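Local coordinates for protein ABC-type phosphate transport system, periplasmic component (Lactobacillus brevis, PDB 4ECF) that probably serves as the solute-binding component of an ABC transporter that imports phosphate across the cytoplasmic membrane, at residues A[74-79]-A[210-215]; A[103-108]-A[124-129]; A[12-17]-A[206-211]. All coordinates share one frame; numbering follows the deposited sequence.

Contact 1. Residues A[74-79]-A[210-215]; sequences VDHRVA and LYTKGH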
# COMPACT_ATOMS: atom_id res chain seq x y z
N VAL A 74 10.00 -13.45 -10.57
CA VAL A 74 10.79 -12.33 -11.11
C VAL A 74 10.13 -11.01 -10.70
O VAL A 74 8.98 -10.75 -11.03
CB VAL A 74 10.95 -12.38 -12.63
CG1 VAL A 74 11.77 -11.20 -13.13
CG2 VAL A 74 11.63 -13.71 -13.03
N ASP A 75 10.89 -10.20 -9.98
CA ASP A 75 10.47 -8.90 -9.49
C ASP A 75 10.46 -7.84 -10.59
O ASP A 75 11.31 -7.85 -11.50
CB ASP A 75 11.42 -8.48 -8.34
CG ASP A 75 10.89 -7.33 -7.51
OD1 ASP A 75 9.68 -7.03 -7.64
OD2 ASP A 75 11.67 -6.72 -6.75
N HIS A 76 9.51 -6.93 -10.50
CA HIS A 76 9.50 -5.71 -11.33
C HIS A 76 8.95 -4.61 -10.48
O HIS A 76 7.78 -4.66 -10.08
CB HIS A 76 8.63 -5.85 -12.57
CG HIS A 76 8.91 -7.08 -13.40
ND1 HIS A 76 8.37 -8.30 -13.12
CD2 HIS A 76 9.71 -7.24 -14.51
CE1 HIS A 76 8.80 -9.20 -14.03
NE2 HIS A 76 9.62 -8.55 -14.90
N ARG A 77 9.79 -3.70 -10.05
CA ARG A 77 9.32 -2.57 -9.25
C ARG A 77 8.82 -1.44 -10.13
O ARG A 77 9.45 -1.15 -11.17
CB ARG A 77 10.38 -2.11 -8.25
CG ARG A 77 10.45 -2.98 -7.01
CD ARG A 77 11.46 -2.47 -6.00
NE ARG A 77 12.84 -2.83 -6.36
CZ ARG A 77 13.88 -2.46 -5.63
NH1 ARG A 77 13.71 -1.68 -4.57
NH2 ARG A 77 15.09 -2.85 -5.97
N VAL A 78 7.70 -0.82 -9.76
CA VAL A 78 7.01 0.13 -10.63
C VAL A 78 6.69 1.46 -9.97
O VAL A 78 6.33 2.41 -10.64
CB VAL A 78 5.73 -0.52 -11.21
CG1 VAL A 78 6.07 -1.80 -11.98
CG2 VAL A 78 4.65 -0.78 -10.15
N ALA A 79 6.82 1.53 -8.65
CA ALA A 79 6.36 2.71 -7.92
C ALA A 79 6.75 2.56 -6.46
O ALA A 79 7.17 1.47 -6.03
CB ALA A 79 4.84 2.85 -8.04
N LEU A 210 5.32 -5.79 -9.41
CA LEU A 210 4.51 -6.63 -10.33
C LEU A 210 5.32 -7.91 -10.53
O LEU A 210 6.25 -7.92 -11.30
CB LEU A 210 4.24 -5.94 -11.65
CG LEU A 210 3.47 -4.60 -11.59
CD1 LEU A 210 3.23 -4.05 -12.99
CD2 LEU A 210 2.15 -4.76 -10.86
N TYR A 211 5.10 -8.93 -9.72
CA TYR A 211 5.79 -10.18 -9.84
C TYR A 211 5.23 -11.06 -10.93
O TYR A 211 3.99 -11.17 -11.08
CB TYR A 211 5.68 -10.95 -8.50
CG TYR A 211 6.77 -10.56 -7.50
CD1 TYR A 211 8.08 -11.04 -7.63
CD2 TYR A 211 6.50 -9.65 -6.47
CE1 TYR A 211 9.06 -10.68 -6.71
CE2 TYR A 211 7.50 -9.29 -5.54
CZ TYR A 211 8.76 -9.77 -5.67
OH TYR A 211 9.75 -9.42 -4.75
N THR A 212 6.15 -11.76 -11.60
CA THR A 212 5.82 -12.82 -12.57
C THR A 212 6.49 -14.14 -12.19
O THR A 212 7.43 -14.18 -11.40
CB THR A 212 6.19 -12.41 -14.00
OG1 THR A 212 7.61 -12.23 -14.09
CG2 THR A 212 5.41 -11.09 -14.43
N LYS A 213 5.91 -15.23 -12.68
CA LYS A 213 6.50 -16.58 -12.53
C LYS A 213 7.34 -16.85 -13.74
O LYS A 213 6.82 -17.07 -14.84
CB LYS A 213 5.41 -17.64 -12.39
CG LYS A 213 5.98 -19.01 -11.91
CD LYS A 213 4.87 -19.95 -11.49
CE LYS A 213 5.47 -21.32 -11.17
NZ LYS A 213 4.64 -22.11 -10.24
N GLY A 214 8.64 -16.74 -13.54
CA GLY A 214 9.61 -16.74 -14.63
C GLY A 214 9.64 -15.41 -15.31
O GLY A 214 8.89 -14.49 -14.95
N HIS A 215 10.53 -15.27 -16.30
CA HIS A 215 10.57 -14.06 -17.07
C HIS A 215 9.35 -14.03 -17.96
O HIS A 215 9.00 -15.03 -18.61
CB HIS A 215 11.90 -13.93 -17.86
CG HIS A 215 13.14 -14.04 -16.97
ND1 HIS A 215 13.67 -12.98 -16.31
CD2 HIS A 215 13.86 -15.16 -16.56
CE1 HIS A 215 14.72 -13.39 -15.57
NE2 HIS A 215 14.84 -14.71 -15.69

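Contact 2. Residues A[103-108]-A[124-129]; sequences KIFTGQ and LINRAQ. With PO4 (phosphate ion), chain B.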
# COMPACT_ATOMS: atom_id res chain seq x y z
N LYS A 103 0.98 3.20 21.29
CA LYS A 103 0.13 2.98 22.46
C LYS A 103 -1.31 2.81 22.03
O LYS A 103 -2.05 2.08 22.68
CB LYS A 103 0.28 4.09 23.51
CG LYS A 103 1.60 4.02 24.27
CD LYS A 103 1.65 5.14 25.30
CE LYS A 103 2.78 4.96 26.28
NZ LYS A 103 2.64 6.03 27.32
N ILE A 104 -1.75 3.53 21.01
CA ILE A 104 -3.13 3.33 20.52
C ILE A 104 -3.32 1.95 19.90
O ILE A 104 -4.28 1.24 20.22
CB ILE A 104 -3.57 4.48 19.57
CG1 ILE A 104 -3.75 5.75 20.42
CG2 ILE A 104 -4.82 4.11 18.74
CD1 ILE A 104 -4.00 7.04 19.65
N PHE A 105 -2.43 1.57 19.00
CA PHE A 105 -2.58 0.28 18.30
C PHE A 105 -2.33 -0.95 19.19
O PHE A 105 -2.86 -2.03 18.90
CB PHE A 105 -1.75 0.25 17.01
CG PHE A 105 -2.50 0.81 15.82
CD1 PHE A 105 -3.32 -0.02 15.07
CD2 PHE A 105 -2.50 2.17 15.53
CE1 PHE A 105 -4.05 0.50 13.98
CE2 PHE A 105 -3.23 2.68 14.47
CZ PHE A 105 -4.02 1.84 13.71
N THR A 106 -1.57 -0.77 20.27
CA THR A 106 -1.41 -1.84 21.25
C THR A 106 -2.50 -1.89 22.30
O THR A 106 -2.49 -2.81 23.16
CB THR A 106 -0.04 -1.80 21.92
OG1 THR A 106 0.06 -0.58 22.64
CG2 THR A 106 1.07 -1.95 20.86
N GLY A 107 -3.38 -0.89 22.35
CA GLY A 107 -4.46 -0.86 23.34
C GLY A 107 -4.13 -0.22 24.68
O GLY A 107 -4.92 -0.30 25.62
N GLN A 108 -2.95 0.36 24.81
CA GLN A 108 -2.58 1.05 26.04
C GLN A 108 -3.33 2.36 26.25
O GLN A 108 -3.56 2.76 27.38
CB GLN A 108 -1.08 1.33 26.05
CG GLN A 108 -0.23 0.07 26.08
CD GLN A 108 1.21 0.42 25.92
OE1 GLN A 108 1.82 0.95 26.84
NE2 GLN A 108 1.74 0.21 24.73
N LEU A 124 -10.13 0.54 16.93
CA LEU A 124 -9.08 0.12 16.00
C LEU A 124 -9.71 -0.65 14.86
O LEU A 124 -10.56 -1.54 15.07
CB LEU A 124 -8.03 -0.77 16.71
CG LEU A 124 -7.29 -0.13 17.88
CD1 LEU A 124 -6.39 -1.18 18.53
CD2 LEU A 124 -6.52 1.12 17.47
N ILE A 125 -9.29 -0.30 13.65
CA ILE A 125 -9.67 -1.05 12.45
C ILE A 125 -8.38 -1.55 11.80
O ILE A 125 -7.49 -0.76 11.51
CB ILE A 125 -10.47 -0.17 11.47
CG1 ILE A 125 -11.68 0.47 12.17
CG2 ILE A 125 -10.89 -0.98 10.24
CD1 ILE A 125 -12.78 -0.49 12.53
N ASN A 126 -8.26 -2.85 11.60
CA ASN A 126 -7.06 -3.43 11.01
C ASN A 126 -7.37 -4.06 9.67
O ASN A 126 -8.53 -4.37 9.36
CB ASN A 126 -6.46 -4.50 11.94
CG ASN A 126 -5.57 -3.90 12.99
OD1 ASN A 126 -5.79 -4.11 14.18
ND2 ASN A 126 -4.55 -3.20 12.58
N ARG A 127 -6.33 -4.26 8.86
CA ARG A 127 -6.44 -5.18 7.78
C ARG A 127 -6.10 -6.57 8.27
O ARG A 127 -5.44 -6.75 9.31
CB ARG A 127 -5.49 -4.77 6.64
CG ARG A 127 -5.84 -3.45 5.97
CD ARG A 127 -6.99 -3.55 4.94
NE ARG A 127 -6.69 -4.63 4.01
CZ ARG A 127 -5.83 -4.52 3.00
NH1 ARG A 127 -5.23 -3.36 2.76
NH2 ARG A 127 -5.56 -5.56 2.27
N ALA A 128 -6.49 -7.57 7.47
CA ALA A 128 -6.12 -8.95 7.73
C ALA A 128 -4.64 -9.22 7.49
O ALA A 128 -3.98 -8.56 6.69
CB ALA A 128 -6.97 -9.88 6.89
N GLN A 129 -4.12 -10.22 8.21
CA GLN A 129 -2.77 -10.71 8.02
C GLN A 129 -2.56 -11.09 6.56
O GLN A 129 -3.46 -11.64 5.93
CB GLN A 129 -2.50 -11.95 8.89
CG GLN A 129 -2.31 -11.64 10.36
CD GLN A 129 -1.04 -10.85 10.62
OE1 GLN A 129 -0.09 -10.88 9.83
NE2 GLN A 129 -1.03 -10.12 11.74
P PO4 B . -2.59 -4.59 0.53
O1 PO4 B . -2.62 -3.96 1.91
O2 PO4 B . -1.68 -5.76 0.43
O3 PO4 B . -3.96 -4.91 0.01
O4 PO4 B . -2.04 -3.49 -0.51

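Contact 3. Residues A[12-17]-A[206-211]; sequences TALQPL and SYEHLY. With PO4 (phosphate ion), chain B.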
# COMPACT_ATOMS: atom_id res chain seq x y z
N THR A 12 -4.22 -4.35 -2.77
CA THR A 12 -5.22 -3.30 -2.94
C THR A 12 -4.62 -1.88 -2.92
O THR A 12 -5.19 -0.97 -3.53
CB THR A 12 -6.39 -3.43 -1.91
OG1 THR A 12 -5.92 -3.11 -0.60
CG2 THR A 12 -6.94 -4.85 -1.94
N ALA A 13 -3.44 -1.72 -2.33
CA ALA A 13 -2.73 -0.45 -2.43
C ALA A 13 -2.30 -0.12 -3.87
O ALA A 13 -2.30 1.04 -4.29
CB ALA A 13 -1.51 -0.43 -1.52
N LEU A 14 -1.96 -1.17 -4.63
CA LEU A 14 -1.41 -1.03 -5.97
C LEU A 14 -2.53 -1.13 -7.03
O LEU A 14 -2.39 -0.67 -8.17
CB LEU A 14 -0.39 -2.15 -6.17
CG LEU A 14 0.47 -2.16 -7.43
CD1 LEU A 14 0.98 -0.78 -7.88
CD2 LEU A 14 1.59 -3.20 -7.27
N GLN A 15 -3.67 -1.66 -6.62
CA GLN A 15 -4.77 -1.93 -7.50
C GLN A 15 -5.16 -0.71 -8.34
O GLN A 15 -5.40 -0.82 -9.56
CB GLN A 15 -5.95 -2.47 -6.72
CG GLN A 15 -7.07 -3.00 -7.60
CD GLN A 15 -8.18 -3.65 -6.81
OE1 GLN A 15 -8.04 -3.94 -5.62
NE2 GLN A 15 -9.30 -3.93 -7.49
N PRO A 16 -5.25 0.48 -7.73
CA PRO A 16 -5.70 1.63 -8.55
C PRO A 16 -4.75 1.94 -9.71
O PRO A 16 -5.20 2.30 -10.81
CB PRO A 16 -5.75 2.80 -7.54
CG PRO A 16 -5.88 2.13 -6.19
CD PRO A 16 -5.13 0.84 -6.30
N LEU A 17 -3.45 1.84 -9.46
CA LEU A 17 -2.48 2.09 -10.54
C LEU A 17 -2.55 0.99 -11.64
O LEU A 17 -2.50 1.29 -12.87
CB LEU A 17 -1.05 2.15 -9.99
CG LEU A 17 0.08 2.29 -11.00
CD1 LEU A 17 -0.14 3.52 -11.89
CD2 LEU A 17 1.44 2.34 -10.28
N SER A 206 6.36 1.80 0.94
CA SER A 206 7.02 0.60 0.40
C SER A 206 7.15 0.70 -1.12
O SER A 206 6.51 1.52 -1.75
CB SER A 206 6.28 -0.68 0.76
OG SER A 206 5.07 -0.82 0.02
N TYR A 207 7.94 -0.22 -1.68
CA TYR A 207 8.03 -0.37 -3.12
C TYR A 207 6.82 -1.20 -3.56
O TYR A 207 6.33 -2.05 -2.83
CB TYR A 207 9.33 -1.07 -3.55
CG TYR A 207 10.59 -0.30 -3.18
CD1 TYR A 207 11.00 0.82 -3.91
CD2 TYR A 207 11.36 -0.69 -2.09
CE1 TYR A 207 12.16 1.53 -3.55
CE2 TYR A 207 12.50 0.02 -1.72
CZ TYR A 207 12.90 1.12 -2.49
OH TYR A 207 14.06 1.85 -2.14
N GLU A 208 6.32 -0.86 -4.74
CA GLU A 208 5.24 -1.60 -5.43
C GLU A 208 5.82 -2.51 -6.48
O GLU A 208 6.65 -2.07 -7.32
CB GLU A 208 4.28 -0.63 -6.08
CG GLU A 208 3.54 0.28 -5.11
CD GLU A 208 2.48 -0.42 -4.29
OE1 GLU A 208 2.81 -1.44 -3.62
OE2 GLU A 208 1.34 0.08 -4.32
N HIS A 209 5.37 -3.77 -6.46
CA HIS A 209 5.96 -4.85 -7.27
C HIS A 209 4.93 -5.51 -8.17
O HIS A 209 3.79 -5.79 -7.71
CB HIS A 209 6.50 -5.94 -6.38
CG HIS A 209 7.50 -5.50 -5.36
ND1 HIS A 209 8.82 -5.79 -5.46
CD2 HIS A 209 7.31 -4.91 -4.13
CE1 HIS A 209 9.46 -5.35 -4.33
NE2 HIS A 209 8.52 -4.79 -3.53
N LEU A 210 5.32 -5.79 -9.41
CA LEU A 210 4.51 -6.63 -10.33
C LEU A 210 5.32 -7.91 -10.53
O LEU A 210 6.25 -7.92 -11.30
CB LEU A 210 4.24 -5.94 -11.65
CG LEU A 210 3.47 -4.60 -11.59
CD1 LEU A 210 3.23 -4.05 -12.99
CD2 LEU A 210 2.15 -4.76 -10.86
N TYR A 211 5.10 -8.93 -9.72
CA TYR A 211 5.79 -10.18 -9.84
C TYR A 211 5.23 -11.06 -10.93
O TYR A 211 3.99 -11.17 -11.08
CB TYR A 211 5.68 -10.95 -8.50
CG TYR A 211 6.77 -10.56 -7.50
CD1 TYR A 211 8.08 -11.04 -7.63
CD2 TYR A 211 6.50 -9.65 -6.47
CE1 TYR A 211 9.06 -10.68 -6.71
CE2 TYR A 211 7.50 -9.29 -5.54
CZ TYR A 211 8.76 -9.77 -5.67
OH TYR A 211 9.75 -9.42 -4.75
P PO4 B . -2.59 -4.59 0.53
O1 PO4 B . -2.62 -3.96 1.91
O2 PO4 B . -1.68 -5.76 0.43
O3 PO4 B . -3.96 -4.91 0.01
O4 PO4 B . -2.04 -3.49 -0.51

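Contact 1. Residues A[74-79]-A[210-215]
His76 holds CG anti to its own carbonyl carbon (chi1 -51°), and Thr212 sets OG1 between its backbone N and carbonyl carbon (chi1 64°); together these torsions bring the imidazole edge of His76, in the break of strand 73-87, to the backbone and hydroxyl of strand 205-213. His76 ND1 donates to Leu210 O at 2.8 Å, with the oxygen close to the ring plane and the donor nearly in line with the carbonyl bond. At the same edge His76 CE1 lies 3.3 Å from Thr212 OG1, a hydroxyl that itself donates to Gly214 O at 2.7 Å. Beneath these side chains the backbones run antiparallel: Val74 and Thr212 form a hydrogen-bonded pair, Val74 N to Thr212 O at 2.8 Å and Thr212 N to Val74 O at 3.1 Å. Val74 CG2 makes a CH-pi contact over one face of the His215 ring. The Asp75 carboxylate lies almost flat over a face of Tyr211, the planes 12° apart and Asp75 OD1 3.5 Å from Tyr211 CZ; that OD1 bonds to His209 ND1, and Tyr211 OH to Ala62 N. His76 and Thr212 also pack on Ile224 of helix 218-228, while strand 205-213 pairs with strand 55-58 as well, where Leu210 meets Ile55.

Contact 2. Residues A[103-108]-A[124-129]
Leu124 and Phe105 bury the most surface here, joining the end of helix 98-105 to strand 123-127 in the periplasmic binding protein fold. The evidence for a CH-pi contact is direct: Leu124 CD2 stands over the centre of the Phe105 ring, 4.2 Å from its centroid and 12° off the ring normal. Leu124 CD2 also meets Ile104 CG2 at 3.7 Å, and Leu124 CD1 reaches Phe105 O at 3.6 Å, so the two branches of one leucine fill the angle between the helix's last turn and the ring. Leu124 has CG anti to its carbonyl carbon (chi1 -60°), which directs both methyls at the helix. The helix closes with a Schellman motif: Gly107, at positive phi, gives its N to Ile104 O at 3.1 Å, and Gln108 N makes a weak bond back to Lys103 O. At the ring's edge Asn126 ND2 comes within 4.0 Å of Phe105 CE1, although its hydrogen bond goes to Tyr172 OH; Phe137 meets the Phe105 ring edge-to-face. Further along the strand, the Arg127 chain bends at chi2 and chi3 to reach the bound phosphate ion: NH1 makes a weak bond to O1, whereas Arg127 NH2 donates to phosphate O3 at 2.8 Å, with O3 near the guanidinium plane.

Contact 3. Residues A[12-17]-A[206-211]
Leu14 and Glu208 approach from opposite directions, and their side chains carry most of this buried contact. Leu14 places CG anti to its backbone N (chi1 -173°), which sends both methyls against strand 205-213. Leu14 CB lies 3.4 Å from Glu208 OE2, and Leu14 CD1 rests 3.8 Å from Glu208 CB, so the leucine runs along the aliphatic part of the glutamate as well as beside its carboxylate. Glu208 is bent at chi2 (-72°), which folds the carboxylate back toward the Leu14 backbone and Ala13. The other branch, Leu14 CD2, reaches His209 O at 3.4 Å and meets a methyl of Leu210, CD2 to CD2, at 4.0 Å. With an alanine in place of Leu14 both methyls would be gone, which would probably open a gap beside Leu210 and the His209 carbonyl and let the Glu208 side chain turn more easily.

The residues just before Leu14 hold the phosphate ion. Thr12 N donates to phosphate O3 at 2.8 Å, Thr12 OG1 donates to the same oxygen at 2.7 Å, and Ala13 N donates to phosphate O4 at 2.9 Å. The amides of Thr12 and Ala13, in the turn that leads into helix 15-28, point at the anion, an orientation likely to favour negative charge.

A second shell fixes this turn: Ser156 OG bonds with Thr12 OG1, Tyr177 OH with Thr12 O, Tyr242 OH with Ala13 O, and Ser11 OG with Leu14 N. On the strand side, the Glu208 backbone bonds with that of Val78 and Ala79. Hydroxyls of Ser11, Thr41, Ser131 and Thr133 and the amide of Gly132, with the guanidinium of Arg127, complete the phosphate's surroundings: hydroxyls, backbone amides and an arginine gathered round the anion, consistent with the phosphate site of a PstS-family binding protein.

Contacts 1 and 3 lie close together, about 11 Å apart centre to centre; they share Leu210 and Tyr211 and strand 205-213, next to strand 73-87 in the mixed sheet. Contact 2 is distant, about 31 Å from contact 1 centre to centre and on the other side of the chain's centre, and about 23 Å from contact 3, again between centres, though its strand 123-127 belongs to the same branched sheet. Along the chain the order is 12-17, 74-79, 103-108, 124-129, then 206-211 and 210-215, so the chain goes out to contact 2 and returns. This is consistent with a two-lobed binding protein, whose phosphate, touched from contacts 2 and 3, sits between the lobes.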